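Local coordinates for ORF131 protein (Ralstonia metallidurans, PDB 2WTP), which binds copper and probably serves in the heavy-metal resistance of its host, changing conformation when the metal is taken up, at residues G52-V66 / E79-T93. Numbering follows the deposited sequence.
Sequences GDPAGQSQASRIIDV and ETVAFRAGEKIVAWT
The four-stranded mixed sheet of this CzcE fold places a beta hairpin, strands 80-85 and 88-94 joined by a type II' turn, between strands 52-55 and 63-65 of residues 52-66, which cross over one face of the hairpin to reach both edges. At one edge D53 and T93 form an antiparallel hydrogen-bonded pair, with T93 N to D53 O at 2.9 Å. At the other, strand 63-65 runs parallel to 80-85: I64 N donates a hydrogen bond to A82 O (2.7 Å), and I64 O accepts one from R84 N.

Side chains add to these backbone bonds. The backbone of D53 and P54 lies over one face of the W92 indole, P54 N standing 3.5 Å above its plane. R62 grips E79 side-on, NE at 2.9 Å and NH2 at 3.1 Å both reaching OE2 on its syn side, the guanidinium and carboxylate planes only 10° apart. With CG anti to the backbone N (chi1 -166°) and the chain extended beyond CG, E79 brings its carboxylate to this arginine. On the crossover face, A60 CB meets A82 CB at 3.8 Å.

R62 NH2 also hydrogen-bonds N74 O, and E79 OE2 hydrogen-bonds Y72 OH of the second subunit; on the face opposite A60 and A82, F83 packs on L105 of helix 105-108, and I64 on V73 of strand 72-76.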
# COMPACT_ATOMS: atom_id res chain seq x y z
N GLY A 52 8.00 14.80 1.11
CA GLY A 52 8.08 14.64 -0.39
C GLY A 52 7.55 15.83 -1.07
O GLY A 52 7.51 16.94 -0.60
N ASP A 53 7.16 15.60 -2.33
CA ASP A 53 6.86 16.68 -3.27
C ASP A 53 5.64 16.36 -4.09
O ASP A 53 5.47 15.20 -4.52
CB ASP A 53 8.11 16.82 -4.25
CG ASP A 53 9.37 17.23 -3.47
OD1 ASP A 53 9.32 18.42 -3.08
OD2 ASP A 53 10.28 16.43 -3.29
N PRO A 54 4.83 17.31 -4.44
CA PRO A 54 3.77 17.07 -5.44
C PRO A 54 4.30 16.51 -6.74
O PRO A 54 5.48 16.81 -7.17
CB PRO A 54 3.21 18.48 -5.70
CG PRO A 54 3.58 19.26 -4.47
CD PRO A 54 4.85 18.69 -3.95
N ALA A 55 3.52 15.63 -7.37
CA ALA A 55 3.93 14.99 -8.60
C ALA A 55 2.80 15.02 -9.59
O ALA A 55 1.67 15.27 -9.21
CB ALA A 55 4.22 13.48 -8.28
N GLY A 56 3.16 14.73 -10.85
CA GLY A 56 2.10 14.53 -11.85
C GLY A 56 1.64 13.08 -11.97
O GLY A 56 2.46 12.16 -11.82
N GLN A 57 0.33 12.87 -12.19
CA GLN A 57 -0.16 11.54 -12.43
C GLN A 57 0.53 10.77 -13.51
O GLN A 57 0.63 9.51 -13.38
CB GLN A 57 -1.67 11.65 -12.67
CG GLN A 57 -2.36 10.34 -12.96
CD GLN A 57 -3.75 10.53 -13.59
OE1 GLN A 57 -4.34 11.66 -13.57
NE2 GLN A 57 -4.24 9.42 -14.19
N SER A 58 1.09 11.48 -14.51
CA SER A 58 1.75 10.74 -15.58
C SER A 58 3.04 10.06 -15.16
O SER A 58 3.57 9.24 -15.90
CB SER A 58 2.00 11.71 -16.76
OG SER A 58 2.95 12.65 -16.36
N GLN A 59 3.56 10.37 -13.97
CA GLN A 59 4.77 9.72 -13.46
C GLN A 59 4.47 8.70 -12.36
O GLN A 59 5.40 8.12 -11.83
CB GLN A 59 5.74 10.82 -12.95
CG GLN A 59 6.36 11.56 -14.16
CD GLN A 59 7.27 10.70 -15.01
OE1 GLN A 59 8.19 10.09 -14.45
NE2 GLN A 59 7.03 10.67 -16.31
N ALA A 60 3.20 8.55 -12.01
CA ALA A 60 2.89 7.62 -10.92
C ALA A 60 2.91 6.19 -11.41
O ALA A 60 2.46 5.87 -12.51
CB ALA A 60 1.48 7.96 -10.40
N SER A 61 3.34 5.29 -10.51
CA SER A 61 3.44 3.88 -10.85
C SER A 61 2.17 3.12 -10.46
O SER A 61 2.00 1.97 -10.84
CB SER A 61 4.61 3.18 -10.16
OG SER A 61 4.73 3.55 -8.84
N ARG A 62 1.26 3.73 -9.70
CA ARG A 62 -0.06 3.13 -9.40
C ARG A 62 -1.03 4.24 -8.96
O ARG A 62 -0.55 5.32 -8.60
CB ARG A 62 0.00 2.05 -8.35
CG ARG A 62 0.58 2.58 -7.01
CD ARG A 62 0.45 1.51 -5.84
NE ARG A 62 1.34 1.90 -4.75
CZ ARG A 62 1.19 1.45 -3.52
NH1 ARG A 62 0.14 0.74 -3.19
NH2 ARG A 62 2.13 1.75 -2.65
N ILE A 63 -2.32 3.94 -8.98
CA ILE A 63 -3.34 4.90 -8.47
C ILE A 63 -4.02 4.16 -7.34
O ILE A 63 -4.52 2.98 -7.49
CB ILE A 63 -4.37 5.18 -9.56
CG1 ILE A 63 -3.73 5.88 -10.70
CG2 ILE A 63 -5.45 6.10 -9.01
CD1 ILE A 63 -4.64 6.02 -11.95
N ILE A 64 -4.02 4.79 -6.14
CA ILE A 64 -4.66 4.16 -4.95
C ILE A 64 -6.01 4.89 -4.79
O ILE A 64 -6.09 6.11 -4.72
CB ILE A 64 -3.79 4.43 -3.71
CG1 ILE A 64 -2.49 3.62 -3.82
CG2 ILE A 64 -4.54 3.93 -2.45
CD1 ILE A 64 -1.55 3.85 -2.66
N ASP A 65 -7.11 4.12 -4.77
CA ASP A 65 -8.43 4.67 -4.51
C ASP A 65 -8.57 4.99 -3.00
O ASP A 65 -8.31 4.16 -2.14
CB ASP A 65 -9.49 3.59 -4.91
CG ASP A 65 -10.86 4.17 -5.17
OD1 ASP A 65 -11.01 5.40 -5.15
OD2 ASP A 65 -11.80 3.37 -5.40
N VAL A 66 -8.97 6.20 -2.69
CA VAL A 66 -9.16 6.62 -1.29
C VAL A 66 -10.67 6.48 -0.96
O VAL A 66 -11.48 7.18 -1.51
CB VAL A 66 -8.66 8.10 -1.16
CG1 VAL A 66 -9.06 8.73 0.22
CG2 VAL A 66 -7.11 8.17 -1.37
N GLU A 79 8.83 6.57 -3.96
CA GLU A 79 7.75 6.13 -4.89
C GLU A 79 6.86 7.26 -5.32
O GLU A 79 6.61 8.19 -4.47
CB GLU A 79 6.91 5.10 -4.13
CG GLU A 79 5.90 4.24 -5.00
CD GLU A 79 5.05 3.22 -4.19
OE1 GLU A 79 5.26 3.06 -3.02
OE2 GLU A 79 4.12 2.65 -4.81
N THR A 80 6.38 7.27 -6.56
CA THR A 80 5.45 8.28 -7.02
C THR A 80 4.11 7.57 -7.17
O THR A 80 3.95 6.61 -7.91
CB THR A 80 5.84 8.92 -8.37
OG1 THR A 80 7.11 9.56 -8.20
CG2 THR A 80 4.80 9.99 -8.76
N VAL A 81 3.13 8.04 -6.40
CA VAL A 81 1.80 7.37 -6.24
C VAL A 81 0.75 8.38 -6.50
O VAL A 81 0.84 9.55 -6.00
CB VAL A 81 1.64 6.85 -4.77
CG1 VAL A 81 0.31 6.17 -4.62
CG2 VAL A 81 2.77 5.84 -4.43
N ALA A 82 -0.27 7.98 -7.24
CA ALA A 82 -1.43 8.86 -7.41
C ALA A 82 -2.56 8.37 -6.55
O ALA A 82 -2.68 7.13 -6.27
CB ALA A 82 -1.85 8.85 -8.92
N PHE A 83 -3.28 9.32 -5.97
CA PHE A 83 -4.39 8.99 -5.10
C PHE A 83 -5.66 9.52 -5.71
O PHE A 83 -5.69 10.68 -6.18
CB PHE A 83 -4.17 9.66 -3.74
CG PHE A 83 -2.98 9.10 -2.96
CD1 PHE A 83 -3.14 8.03 -2.11
CD2 PHE A 83 -1.68 9.62 -3.19
CE1 PHE A 83 -2.01 7.54 -1.37
CE2 PHE A 83 -0.58 9.13 -2.51
CZ PHE A 83 -0.74 8.06 -1.60
N ARG A 84 -6.68 8.71 -5.72
CA ARG A 84 -7.95 9.01 -6.42
C ARG A 84 -9.10 9.10 -5.44
O ARG A 84 -9.27 8.21 -4.62
CB ARG A 84 -8.21 7.88 -7.45
CG ARG A 84 -9.67 7.76 -7.98
CD ARG A 84 -9.83 6.88 -9.38
NE ARG A 84 -10.54 7.74 -10.41
CZ ARG A 84 -9.98 8.29 -11.46
NH1 ARG A 84 -8.74 7.96 -11.77
NH2 ARG A 84 -10.64 9.13 -12.25
N ALA A 85 -9.90 10.17 -5.57
CA ALA A 85 -11.22 10.23 -4.92
C ALA A 85 -12.21 10.56 -6.01
O ALA A 85 -12.14 11.63 -6.61
CB ALA A 85 -11.21 11.37 -3.86
N GLY A 86 -13.08 9.61 -6.33
CA GLY A 86 -13.93 9.75 -7.53
C GLY A 86 -13.11 9.88 -8.81
O GLY A 86 -12.29 9.01 -9.10
N GLU A 87 -13.17 11.00 -9.50
CA GLU A 87 -12.29 11.18 -10.63
C GLU A 87 -11.28 12.24 -10.36
O GLU A 87 -10.49 12.59 -11.25
CB GLU A 87 -13.12 11.52 -11.92
CG GLU A 87 -14.22 10.46 -12.19
CD GLU A 87 -13.68 9.03 -12.40
OE1 GLU A 87 -12.53 8.96 -12.93
OE2 GLU A 87 -14.32 8.05 -11.98
N LYS A 88 -11.20 12.72 -9.13
CA LYS A 88 -10.11 13.65 -8.81
C LYS A 88 -8.86 12.83 -8.42
O LYS A 88 -8.94 11.91 -7.60
CB LYS A 88 -10.42 14.53 -7.65
CG LYS A 88 -9.46 15.63 -7.51
CD LYS A 88 -9.90 16.48 -6.37
CE LYS A 88 -9.19 17.84 -6.31
NZ LYS A 88 -7.99 17.92 -7.15
N ILE A 89 -7.74 13.12 -9.08
CA ILE A 89 -6.48 12.41 -8.86
C ILE A 89 -5.42 13.41 -8.48
O ILE A 89 -5.19 14.44 -9.18
CB ILE A 89 -6.11 11.55 -10.11
CG1 ILE A 89 -7.19 10.53 -10.36
CG2 ILE A 89 -4.72 10.95 -9.89
CD1 ILE A 89 -7.09 9.81 -11.69
N VAL A 90 -4.70 13.13 -7.38
CA VAL A 90 -3.57 13.97 -6.95
C VAL A 90 -2.38 13.04 -6.71
O VAL A 90 -2.54 12.03 -5.99
CB VAL A 90 -3.91 14.77 -5.67
CG1 VAL A 90 -2.71 15.57 -5.19
CG2 VAL A 90 -5.09 15.74 -5.98
N ALA A 91 -1.20 13.36 -7.22
CA ALA A 91 -0.02 12.49 -7.07
C ALA A 91 1.09 13.09 -6.23
O ALA A 91 1.11 14.32 -6.01
CB ALA A 91 0.54 12.15 -8.47
N TRP A 92 1.91 12.23 -5.66
CA TRP A 92 2.98 12.63 -4.73
C TRP A 92 4.17 11.76 -4.95
O TRP A 92 4.02 10.53 -5.12
CB TRP A 92 2.37 12.45 -3.30
CG TRP A 92 3.25 13.05 -2.28
CD1 TRP A 92 4.17 12.39 -1.51
CD2 TRP A 92 3.22 14.43 -1.82
NE1 TRP A 92 4.77 13.30 -0.58
CE2 TRP A 92 4.20 14.53 -0.79
CE3 TRP A 92 2.48 15.58 -2.20
CZ2 TRP A 92 4.39 15.77 -0.08
CZ3 TRP A 92 2.75 16.78 -1.54
CH2 TRP A 92 3.73 16.85 -0.52
N THR A 93 5.38 12.34 -4.81
CA THR A 93 6.60 11.59 -4.76
C THR A 93 7.13 11.62 -3.34
O THR A 93 7.49 12.68 -2.82
CB THR A 93 7.69 12.13 -5.71
OG1 THR A 93 7.16 12.12 -7.06
CG2 THR A 93 8.98 11.25 -5.66
O HOH W 1 -1.02 15.69 -9.01
O HOH W 2 -4.11 14.35 -11.89
O HOH W 3 7.12 5.05 -8.34
O HOH W 4 -12.90 6.99 -4.96